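Local coordinates for protein leucine aminopeptidase A1, chloroplastic (PDB 5D8N) that removes N-terminal amino acids, preferably leucine, from peptides as a magnesium-dependent homohexameric aminopeptidase of the M17 family, and also acts as a protein-folding chaperone, at residues P454-W460 and I481-F486; G403-I407 and V495-H499. The protein carries 1 engineered substitution. All blocks are in the same frame, centred on the assembly; numbering follows the deposited sequence.

Contact 1. Residues P454-W460 and I481-F486; sequences PMEESYW and ITGALF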
loop_
_atom_site.group_PDB
_atom_site.type_symbol
_atom_site.label_atom_id
_atom_site.label_comp_id
_atom_site.label_asym_id
_atom_site.label_seq_id
_atom_site.Cartn_x
_atom_site.Cartn_y
_atom_site.Cartn_z
ATOM N N PRO A 454 12.332 -28.062 5.950
ATOM C CA PRO A 454 13.433 -28.569 5.136
ATOM C C PRO A 454 14.451 -27.479 4.815
ATOM O O PRO A 454 14.079 -26.369 4.452
ATOM C CB PRO A 454 12.717 -29.003 3.854
ATOM C CG PRO A 454 11.557 -28.051 3.744
ATOM C CD PRO A 454 11.110 -27.816 5.167
ATOM N N MET A 455 15.728 -27.827 4.821
ATOM C CA MET A 455 16.744 -26.953 4.282
ATOM C C MET A 455 16.967 -27.186 2.794
ATOM O O MET A 455 17.907 -27.873 2.391
ATOM C CB MET A 455 18.026 -27.119 5.089
ATOM C CG MET A 455 17.798 -26.542 6.486
ATOM S SD MET A 455 19.286 -26.414 7.474
ATOM C CE MET A 455 20.123 -25.107 6.594
ATOM N N GLU A 456 15.982 -26.772 2.003
ATOM C CA GLU A 456 15.961 -27.043 0.572
ATOM C C GLU A 456 17.102 -26.331 -0.160
ATOM O O GLU A 456 17.072 -25.104 -0.287
ATOM C CB GLU A 456 14.615 -26.613 -0.001
ATOM C CG GLU A 456 14.511 -26.658 -1.509
ATOM C CD GLU A 456 14.910 -27.998 -2.115
ATOM O OE1 GLU A 456 14.515 -29.051 -1.577
ATOM O OE2 GLU A 456 15.667 -28.012 -3.115
ATOM N N GLU A 457 18.109 -27.092 -0.594
ATOM C CA GLU A 457 19.400 -26.540 -1.035
ATOM C C GLU A 457 19.260 -25.683 -2.286
ATOM O O GLU A 457 20.000 -24.720 -2.478
ATOM C CB GLU A 457 20.441 -27.625 -1.361
ATOM C CG GLU A 457 20.029 -28.623 -2.466
ATOM C CD GLU A 457 20.387 -28.265 -3.930
ATOM O OE1 GLU A 457 19.683 -28.748 -4.850
ATOM O OE2 GLU A 457 21.408 -27.587 -4.221
ATOM N N SER A 458 18.308 -26.031 -3.143
ATOM C CA SER A 458 18.132 -25.293 -4.396
ATOM C C SER A 458 17.832 -23.815 -4.181
ATOM O O SER A 458 17.940 -23.020 -5.121
ATOM C CB SER A 458 17.046 -25.939 -5.269
ATOM O OG SER A 458 15.790 -25.957 -4.620
ATOM N N TYR A 459 17.399 -23.446 -2.975
ATOM C CA TYR A 459 16.986 -22.066 -2.771
ATOM C C TYR A 459 18.207 -21.199 -2.487
ATOM O O TYR A 459 18.105 -19.968 -2.424
ATOM C CB TYR A 459 15.968 -21.958 -1.628
ATOM C CG TYR A 459 14.647 -22.651 -1.895
ATOM C CD1 TYR A 459 14.184 -22.884 -3.189
ATOM C CD2 TYR A 459 13.791 -22.929 -0.850
ATOM C CE1 TYR A 459 12.972 -23.527 -3.392
ATOM C CE2 TYR A 459 12.578 -23.524 -1.051
ATOM C CZ TYR A 459 12.172 -23.834 -2.320
ATOM O OH TYR A 459 10.939 -24.423 -2.461
ATOM N N TRP A 460 19.370 -21.823 -2.335
ATOM C CA TRP A 460 20.563 -21.028 -2.055
ATOM C C TRP A 460 20.973 -20.087 -3.204
ATOM O O TRP A 460 21.511 -18.983 -3.001
ATOM C CB TRP A 460 21.740 -21.924 -1.675
ATOM C CG TRP A 460 22.934 -21.128 -1.298
ATOM C CD1 TRP A 460 24.136 -21.113 -1.942
ATOM C CD2 TRP A 460 23.013 -20.131 -0.269
ATOM N NE1 TRP A 460 24.935 -20.128 -1.409
ATOM C CE2 TRP A 460 24.290 -19.543 -0.356
ATOM C CE3 TRP A 460 22.177 -19.763 0.788
ATOM C CZ2 TRP A 460 24.745 -18.590 0.559
ATOM C CZ3 TRP A 460 22.591 -18.739 1.641
ATOM C CH2 TRP A 460 23.892 -18.200 1.545
ATOM N N ILE A 481 13.452 -20.755 5.197
ATOM C CA ILE A 481 14.436 -21.685 4.699
ATOM C C ILE A 481 15.746 -20.997 4.298
ATOM O O ILE A 481 16.833 -21.468 4.663
ATOM C CB ILE A 481 13.892 -22.465 3.500
ATOM C CG1 ILE A 481 12.685 -23.291 3.937
ATOM C CG2 ILE A 481 14.976 -23.333 2.875
ATOM C CD1 ILE A 481 11.928 -23.909 2.794
ATOM N N THR A 482 15.668 -19.940 3.501
ATOM C CA THR A 482 16.882 -19.235 3.105
ATOM C C THR A 482 17.550 -18.530 4.296
ATOM O O THR A 482 18.774 -18.425 4.372
ATOM C CB THR A 482 16.635 -18.221 1.981
ATOM O OG1 THR A 482 15.554 -17.336 2.339
ATOM C CG2 THR A 482 16.331 -18.935 0.668
ATOM N N GLY A 483 16.766 -18.180 5.310
ATOM C CA GLY A 483 17.344 -17.724 6.572
ATOM C C GLY A 483 18.220 -18.798 7.188
ATOM O O GLY A 483 19.356 -18.541 7.594
ATOM N N ALA A 484 17.707 -20.022 7.204
ATOM C CA ALA A 484 18.486 -21.154 7.713
ATOM C C ALA A 484 19.721 -21.444 6.854
ATOM O O ALA A 484 20.814 -21.691 7.378
ATOM C CB ALA A 484 17.611 -22.389 7.828
ATOM N N LEU A 485 19.556 -21.361 5.538
ATOM C CA LEU A 485 20.664 -21.617 4.630
ATOM C C LEU A 485 21.739 -20.543 4.768
ATOM O O LEU A 485 22.937 -20.847 4.765
ATOM C CB LEU A 485 20.183 -21.657 3.186
ATOM C CG LEU A 485 19.271 -22.814 2.779
ATOM C CD1 LEU A 485 18.750 -22.598 1.372
ATOM C CD2 LEU A 485 19.998 -24.132 2.834
ATOM N N PHE A 486 21.319 -19.321 5.080
ATOM C CA PHE A 486 22.258 -18.251 5.377
ATOM C C PHE A 486 23.129 -18.592 6.581
ATOM O O PHE A 486 24.356 -18.508 6.525
ATOM C CB PHE A 486 21.538 -16.924 5.553
ATOM C CG PHE A 486 22.422 -15.805 5.975
ATOM C CD1 PHE A 486 22.692 -15.571 7.320
ATOM C CD2 PHE A 486 22.934 -14.935 5.034
ATOM C CE1 PHE A 486 23.488 -14.493 7.704
ATOM C CE2 PHE A 486 23.744 -13.869 5.407
ATOM C CZ PHE A 486 24.116 -13.725 6.729
#

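Contact 2. Residues G403-I407 and V495-H499; sequences GVEKI and VQWLH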
loop_
_atom_site.group_PDB
_atom_site.type_symbol
_atom_site.label_atom_id
_atom_site.label_comp_id
_atom_site.label_asym_id
_atom_site.label_seq_id
_atom_site.Cartn_x
_atom_site.Cartn_y
_atom_site.Cartn_z
ATOM N N GLY A 403 35.106 -25.447 19.998
ATOM C CA GLY A 403 35.305 -26.879 19.875
ATOM C C GLY A 403 34.125 -27.708 20.339
ATOM O O GLY A 403 34.284 -28.888 20.664
ATOM N N VAL A 404 32.913 -27.170 20.216
ATOM C CA VAL A 404 31.748 -27.971 20.541
ATOM C C VAL A 404 31.439 -29.048 19.499
ATOM O O VAL A 404 31.771 -28.925 18.339
ATOM C CB VAL A 404 30.522 -27.091 20.848
ATOM C CG1 VAL A 404 30.836 -26.185 22.031
ATOM C CG2 VAL A 404 30.119 -26.272 19.634
ATOM N N GLU A 405 30.670 -30.043 19.902
ATOM C CA GLU A 405 30.194 -31.110 19.029
ATOM C C GLU A 405 28.796 -30.792 18.434
ATOM O O GLU A 405 28.473 -31.197 17.324
ATOM C CB GLU A 405 30.158 -32.371 19.898
ATOM C CG GLU A 405 29.556 -33.623 19.284
ATOM C CD GLU A 405 29.557 -34.818 20.236
ATOM O OE1 GLU A 405 30.206 -34.743 21.304
ATOM O OE2 GLU A 405 28.978 -35.858 19.861
ATOM N N LYS A 406 27.941 -30.093 19.172
ATOM C CA LYS A 406 26.578 -29.817 18.739
ATOM C C LYS A 406 26.216 -28.383 19.135
ATOM O O LYS A 406 26.502 -27.953 20.259
ATOM C CB LYS A 406 25.598 -30.804 19.380
ATOM C CG LYS A 406 25.906 -32.281 19.137
ATOM C CD LYS A 406 24.912 -33.190 19.852
ATOM C CE LYS A 406 25.313 -34.662 19.745
ATOM N NZ LYS A 406 24.311 -35.487 20.481
ATOM N N ILE A 407 25.499 -27.699 18.246
ATOM C CA ILE A 407 24.959 -26.364 18.485
ATOM C C ILE A 407 23.454 -26.364 18.234
ATOM O O ILE A 407 22.995 -26.782 17.171
ATOM C CB ILE A 407 25.596 -25.336 17.532
ATOM C CG1 ILE A 407 27.119 -25.331 17.683
ATOM C CG2 ILE A 407 25.059 -23.947 17.814
ATOM C CD1 ILE A 407 27.819 -24.500 16.637
ATOM N N VAL A 495 30.459 -29.797 12.786
ATOM C CA VAL A 495 29.676 -29.620 14.008
ATOM C C VAL A 495 28.221 -29.917 13.667
ATOM O O VAL A 495 27.705 -29.443 12.663
ATOM C CB VAL A 495 29.871 -28.190 14.534
ATOM C CG1 VAL A 495 29.008 -27.940 15.750
ATOM C CG2 VAL A 495 31.337 -27.963 14.894
ATOM N N GLN A 496 27.516 -30.650 14.515
ATOM C CA GLN A 496 26.074 -30.804 14.310
ATOM C C GLN A 496 25.351 -29.544 14.777
ATOM O O GLN A 496 25.712 -28.954 15.788
ATOM C CB GLN A 496 25.531 -31.984 15.103
ATOM C CG GLN A 496 26.150 -33.322 14.749
ATOM C CD GLN A 496 25.375 -34.471 15.362
ATOM O OE1 GLN A 496 24.420 -34.275 16.096
ATOM N NE2 GLN A 496 25.852 -35.671 15.149
ATOM N N TRP A 497 24.412 -29.059 13.980
ATOM C CA TRP A 497 23.828 -27.752 14.219
ATOM C C TRP A 497 22.371 -27.741 13.803
ATOM O O TRP A 497 21.994 -28.246 12.744
ATOM C CB TRP A 497 24.628 -26.679 13.503
ATOM C CG TRP A 497 23.855 -25.403 13.263
ATOM C CD1 TRP A 497 23.513 -24.462 14.204
ATOM C CD2 TRP A 497 23.195 -25.021 12.055
ATOM N NE1 TRP A 497 22.773 -23.475 13.630
ATOM C CE2 TRP A 497 22.589 -23.775 12.302
ATOM C CE3 TRP A 497 23.246 -25.492 10.746
ATOM C CZ2 TRP A 497 21.947 -23.044 11.304
ATOM C CZ3 TRP A 497 22.557 -24.784 9.761
ATOM C CH2 TRP A 497 21.937 -23.573 10.046
ATOM N N LEU A 498 21.554 -27.211 14.702
ATOM C CA LEU A 498 20.144 -26.962 14.434
ATOM C C LEU A 498 19.741 -25.529 14.776
ATOM O O LEU A 498 20.090 -24.992 15.833
ATOM C CB LEU A 498 19.276 -27.932 15.220
ATOM C CG LEU A 498 17.751 -27.858 15.039
ATOM C CD1 LEU A 498 17.200 -29.250 15.242
ATOM C CD2 LEU A 498 17.088 -26.925 16.025
ATOM N N HIS A 499 18.911 -24.978 13.906
ATOM C CA HIS A 499 18.426 -23.602 14.026
ATOM C C HIS A 499 16.929 -23.657 14.331
ATOM O O HIS A 499 16.163 -24.302 13.607
ATOM C CB HIS A 499 18.664 -22.853 12.709
ATOM C CG HIS A 499 17.797 -21.654 12.522
ATOM N ND1 HIS A 499 17.870 -20.555 13.340
ATOM C CD2 HIS A 499 16.936 -21.322 11.531
ATOM C CE1 HIS A 499 17.047 -19.619 12.904
ATOM N NE2 HIS A 499 16.472 -20.060 11.802
#

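Contact 1. Residues P454-W460 and I481-F486
Pro454 turns its carbonyl O into the side chain of Ile481, 3.4 Å from CG1, while its ring CG brushes the isoleucine end. At Met455, the centre of an inverse gamma turn, the bend at chi3 (70°) carries CE to Ala484 CB at 3.9 Å, with Leu485 CD2 equally near. Glu456 gives backbone rather than side chain, its O lying 3.4 Å from Leu485 CD1; its OE2 takes the hydroxyl of Ser458 on the anti side and a salt bridge from Lys449 of the second subunit. The loop, which follows strand 450-452 of the catalytic domain, packs along helix 479-488 at a subunit interface. Tyr459 sets its CB against Thr482 CG2 and receives Ile481 CD1 at the ring edge, in plane, 3.9 Å from CE2. Glu456 CG lies over the centre of one ring face, and the hydroxyl is held by Leu421 and Ser424 of the second subunit. Trp460, with CG anti to the backbone N (chi1 -176°), carries its indole forward along the helix: CE3 meets Leu485 CB at 3.6 Å and CZ3 reaches Phe486 N at 3.7 Å. Phe486 itself lies about 4 Å, side chain to side chain, from Arg389, a predicted active-site residue.

Contact 2. Residues G403-I407 and V495-H499
Lys406 pairs with Gln496 and Ile407 with Trp497 in a short parallel ladder, joined by three backbone hydrogen bonds. Gln496 N donates to Glu405 O at 3.0 Å, and Gln496 O accepts from Ile407 N at 2.8 Å, so both polar backbone atoms of Gln496 face the neighbouring strand. Ile407 O then takes Leu498 N at 2.9 Å, the straightest of the three bonds (165° at the hydrogen). Two CA-H...O contacts supplement them: Lys406 CA lies 3.2 Å from Gln496 O, and Trp497 CA lies equally near Ile407 O.

Apolar packing gathers around Ile407. Val495, whose CG1 stands anti to the backbone N (chi1 176°), presents that methyl to Ile407 CD1 at 3.7 Å. The other branch, Ile407 CG2, meets Trp497 CD1 at 4.0 Å, the two side chains crossing at a slant. Leu396, Ala399 and Cys400 of helix 388-401 pack on this isoleucine too.

On the Lys406 face, the lysine and Gln496 run side by side in the same direction, both extended beyond CG, with Lys406 CE 3.8 Å from Gln496 OE1. The lysine ammonium goes further, to a salt bridge with Glu438 and a hydrogen bond with Asn529 OD1. On the Trp497 face, the indole NE1 is bonded to OD2 of Asp409, whose OD1 takes His499 ND1; one carboxylate therefore fixes both rings.

Strand 406-411 enters the sheet just after helix 388-401, between strands 293-305 and 496-501. The parallel run of strands 347-358, 293-305, 406-411 and 496-501, with that helix packed on the Ile407 face, belongs to the mixed alpha/beta sheet of the M17 catalytic domain.

Both contacts are largely buried and belong to the catalytic domain, but contact 2 lies within the central sheet, whereas contact 1 sits farther out, beside a subunit interface. Helix 479-488 of contact 1 is followed in the chain by strand 496-501 of contact 2. The contacts also touch, Ala484 O lying 3.5 Å from Trp497 CH2 and Met455 CE 4.0 Å from Trp497 CZ3, so the indole of the sheet packs against both the helix and the loop of contact 1. Contact 2 is joined by regular backbone hydrogen bonds with apolar packing beside them. Contact 1 relies on side-chain packing, with Glu456 and Tyr459 bonded to the second subunit; that subunit does not touch contact 2.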